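Local coordinates for calcineurin-like phosphoesterase domain-containing protein (Aquifex aeolicus, PDB 1XM7), which is of unknown function but, as a member of the calcineurin-like phosphoesterase family, is probably a hydrolase, at residues K117-E122 with G146-N151. Numbering follows the deposited sequence.
Sequences KDPITE and GHVHWN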
ATOM      1  N   LYS A 117       1.624 -14.525  -3.668  1.00 35.35           N
ATOM      2  CA  LYS A 117       1.553 -15.620  -2.712  1.00 37.55           C
ATOM      3  C   LYS A 117       1.984 -15.127  -1.345  1.00 38.23           C
ATOM      4  O   LYS A 117       3.033 -14.505  -1.225  1.00 37.92           O
ATOM      5  CB  LYS A 117       2.478 -16.746  -3.150  1.00 39.16           C
ATOM      6  CG  LYS A 117       2.307 -18.014  -2.350  1.00 43.46           C
ATOM      7  CD  LYS A 117       3.258 -19.106  -2.835  1.00 46.24           C
ATOM      8  CE  LYS A 117       2.551 -20.458  -2.874  1.00 47.68           C
ATOM      9  NZ  LYS A 117       1.315 -20.426  -3.741  1.00 48.00           N
ATOM     10  N   ASP A 118       1.176 -15.387  -0.319  1.00 40.42           N
ATOM     11  CA  ASP A 118       1.518 -14.967   1.037  1.00 42.85           C
ATOM     12  C   ASP A 118       2.540 -15.960   1.610  1.00 43.91           C
ATOM     13  O   ASP A 118       2.244 -17.145   1.835  1.00 42.70           O
ATOM     14  CB  ASP A 118       0.273 -14.915   1.922  1.00 45.46           C
ATOM     15  CG  ASP A 118       0.526 -14.204   3.242  1.00 47.64           C
ATOM     16  OD1 ASP A 118       1.518 -14.533   3.931  1.00 50.69           O
ATOM     17  OD2 ASP A 118      -0.272 -13.313   3.598  1.00 49.04           O
ATOM     18  N   PRO A 119       3.760 -15.470   1.871  1.00 45.55           N
ATOM     19  CA  PRO A 119       4.862 -16.268   2.404  1.00 46.83           C
ATOM     20  C   PRO A 119       4.589 -16.857   3.760  1.00 48.07           C
ATOM     21  O   PRO A 119       5.408 -17.606   4.280  1.00 49.54           O
ATOM     22  CB  PRO A 119       6.017 -15.275   2.431  1.00 46.96           C
ATOM     23  CG  PRO A 119       5.330 -14.014   2.805  1.00 46.15           C
ATOM     24  CD  PRO A 119       4.101 -14.036   1.915  1.00 46.34           C
ATOM     25  N   ILE A 120       3.443 -16.525   4.341  1.00 49.08           N
ATOM     26  CA  ILE A 120       3.112 -17.037   5.666  1.00 50.46           C
ATOM     27  C   ILE A 120       1.774 -17.748   5.637  1.00 51.11           C
ATOM     28  O   ILE A 120       1.711 -18.976   5.637  1.00 53.51           O
ATOM     29  CB  ILE A 120       3.052 -15.891   6.706  1.00 50.88           C
ATOM     30  CG1 ILE A 120       4.395 -15.148   6.745  1.00 51.02           C
ATOM     31  CG2 ILE A 120       2.719 -16.453   8.079  1.00 49.47           C
ATOM     32  CD1 ILE A 120       4.296 -13.686   7.245  1.00 54.19           C
ATOM     33  N   THR A 121       0.704 -16.966   5.604  1.00 51.10           N
ATOM     34  CA  THR A 121      -0.631 -17.523   5.576  1.00 51.00           C
ATOM     35  C   THR A 121      -1.445 -16.986   4.418  1.00 51.20           C
ATOM     36  O   THR A 121      -1.698 -15.783   4.327  1.00 52.27           O
ATOM     37  CB  THR A 121      -1.367 -17.225   6.876  1.00 50.97           C
ATOM     38  OG1 THR A 121      -0.804 -18.027   7.923  1.00 50.38           O
ATOM     39  CG2 THR A 121      -2.859 -17.526   6.730  1.00 51.38           C
ATOM     40  N   GLU A 122      -1.858 -17.890   3.537  1.00 50.10           N
ATOM     41  CA  GLU A 122      -2.654 -17.515   2.381  1.00 48.75           C
ATOM     42  C   GLU A 122      -4.124 -17.459   2.745  1.00 46.60           C
ATOM     43  O   GLU A 122      -4.872 -18.405   2.526  1.00 47.31           O
ATOM     44  CB  GLU A 122      -2.407 -18.500   1.246  1.00 49.51           C
ATOM     45  CG  GLU A 122      -1.200 -18.102   0.417  1.00 52.84           C
ATOM     46  CD  GLU A 122      -0.570 -19.260  -0.307  1.00 53.94           C
ATOM     47  OE1 GLU A 122       0.292 -19.936   0.302  1.00 54.71           O
ATOM     48  OE2 GLU A 122      -0.944 -19.494  -1.480  1.00 56.12           O
ATOM     49  N   GLY A 146       0.784  -4.953  -0.905  1.00 26.43           N
ATOM     50  CA  GLY A 146       0.888  -4.790   0.532  1.00 29.01           C
ATOM     51  C   GLY A 146       0.402  -6.078   1.178  1.00 30.59           C
ATOM     52  O   GLY A 146       0.886  -7.171   0.866  1.00 32.31           O
ATOM     53  N   HIS A 147      -0.544  -5.950   2.098  1.00 30.88           N
ATOM     54  CA  HIS A 147      -1.141  -7.098   2.755  1.00 31.12           C
ATOM     55  C   HIS A 147      -0.269  -7.964   3.676  1.00 32.46           C
ATOM     56  O   HIS A 147      -0.718  -8.328   4.761  1.00 33.09           O
ATOM     57  CB  HIS A 147      -1.803  -7.979   1.693  1.00 29.49           C
ATOM     58  CG  HIS A 147      -2.646  -9.076   2.263  1.00 30.86           C
ATOM     59  ND1 HIS A 147      -2.156 -10.340   2.511  1.00 29.23           N
ATOM     60  CD2 HIS A 147      -3.942  -9.088   2.658  1.00 29.43           C
ATOM     61  CE1 HIS A 147      -3.113 -11.085   3.033  1.00 30.19           C
ATOM     62  NE2 HIS A 147      -4.207 -10.349   3.132  1.00 32.26           N
ATOM     63  N   VAL A 148       0.951  -8.310   3.267  1.00 33.53           N
ATOM     64  CA  VAL A 148       1.809  -9.151   4.117  1.00 34.32           C
ATOM     65  C   VAL A 148       2.584  -8.358   5.168  1.00 35.42           C
ATOM     66  O   VAL A 148       3.478  -7.577   4.840  1.00 36.19           O
ATOM     67  CB  VAL A 148       2.819  -9.961   3.286  1.00 32.99           C
ATOM     68  CG1 VAL A 148       3.531 -10.962   4.188  1.00 33.46           C
ATOM     69  CG2 VAL A 148       2.102 -10.675   2.144  1.00 32.58           C
ATOM     70  N   HIS A 149       2.250  -8.578   6.435  1.00 36.45           N
ATOM     71  CA  HIS A 149       2.894  -7.862   7.528  1.00 36.72           C
ATOM     72  C   HIS A 149       4.282  -8.346   7.878  1.00 37.93           C
ATOM     73  O   HIS A 149       4.740  -9.391   7.427  1.00 36.91           O
ATOM     74  CB  HIS A 149       2.029  -7.912   8.788  1.00 33.73           C
ATOM     75  CG  HIS A 149       0.642  -7.385   8.588  1.00 34.07           C
ATOM     76  ND1 HIS A 149       0.383  -6.208   7.918  1.00 33.31           N
ATOM     77  CD2 HIS A 149      -0.563  -7.876   8.962  1.00 33.19           C
ATOM     78  CE1 HIS A 149      -0.921  -6.000   7.886  1.00 33.10           C
ATOM     79  NE2 HIS A 149      -1.518  -6.998   8.513  1.00 31.80           N
ATOM     80  N   TRP A 150       4.941  -7.553   8.707  1.00 41.27           N
ATOM     81  CA  TRP A 150       6.276  -7.859   9.155  1.00 44.34           C
ATOM     82  C   TRP A 150       6.267  -9.140   9.976  1.00 46.40           C
ATOM     83  O   TRP A 150       5.323  -9.407  10.718  1.00 46.01           O
ATOM     84  CB  TRP A 150       6.807  -6.708  10.015  1.00 45.43           C
ATOM     85  CG  TRP A 150       8.177  -6.962  10.572  1.00 48.04           C
ATOM     86  CD1 TRP A 150       9.378  -6.621  10.002  1.00 48.86           C
ATOM     87  CD2 TRP A 150       8.493  -7.709  11.757  1.00 49.30           C
ATOM     88  NE1 TRP A 150      10.418  -7.118  10.758  1.00 49.80           N
ATOM     89  CE2 TRP A 150       9.902  -7.790  11.838  1.00 49.85           C
ATOM     90  CE3 TRP A 150       7.721  -8.328  12.752  1.00 50.49           C
ATOM     91  CZ2 TRP A 150      10.556  -8.466  12.879  1.00 49.59           C
ATOM     92  CZ3 TRP A 150       8.371  -9.001  13.783  1.00 50.66           C
ATOM     93  CH2 TRP A 150       9.775  -9.065  13.837  1.00 50.03           C
ATOM     94  N   ASN A 151       7.317  -9.935   9.822  1.00 49.11           N
ATOM     95  CA  ASN A 151       7.489 -11.167  10.579  1.00 51.34           C
ATOM     96  C   ASN A 151       8.978 -11.209  10.849  1.00 54.32           C
ATOM     97  O   ASN A 151       9.754 -10.551  10.155  1.00 52.97           O
ATOM     98  CB  ASN A 151       7.026 -12.393   9.782  1.00 49.32           C
ATOM     99  CG  ASN A 151       7.751 -12.548   8.464  1.00 48.52           C
ATOM    100  OD1 ASN A 151       7.129 -12.733   7.414  1.00 45.42           O
ATOM    101  ND2 ASN A 151       9.074 -12.482   8.510  1.00 47.85           N
TER
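Val148 pushes its two methyl groups against Asp118, Pro119 and Ile120, joining the loop between strand 107-112 and helix 125-137 to the loop that follows strand 142-145. At chi1 -172° its CG1 stands opposite the backbone N and meets Pro119 tip to tip, 3.8 Å from Pro119 CG. A beta-branched residue suits this place because its methyls serve different neighbours: CG1 faces Pro119 and Ile120, while CG2 lies 3.8 Å from Asp118 OD2 and also meets Pro119 CD.

Ile120 brings a long apolar arm. With CG1 beside the backbone N (chi1 -58°), the arm extends alongside Asn151 and sets CD1 4.2 Å from Val148 CG1, a reach that a shorter side chain could not supply.

Asp118 does two jobs. Its OD1 receives the backbone N of Ile120 at 2.8 Å through the anti lone pair, closing an Asx turn, and takes a weaker bond from Thr121 N. Pro119 suits the middle of the turn, since its ring restrains phi and its nitrogen has no hydrogen to leave without a partner. OD2 lies in plane at the His147 ring edge, 3.7 Å from CE1, with carboxylate and ring 85° apart. Replacing Asp118 by alanine is likely to leave the amides of Ile120 and Thr121 without their shared acceptor and open a gap beside Val148.

Residues 146-149 match the Gly-His-X-His motif of calcineurin-like phosphoesterases, whose histidines in relatives belong to the metal-binding active site; consistent with this, His147 N bonds to Asp9 and its ring meets that of His113. Trp173 and Asn168 take the backbone O of Val148, while its methyls face the other loop. The loops therefore meet mainly through van der Waals contacts, with Asp118 adding a probably electrostatic touch at His147 that is not a hydrogen bond.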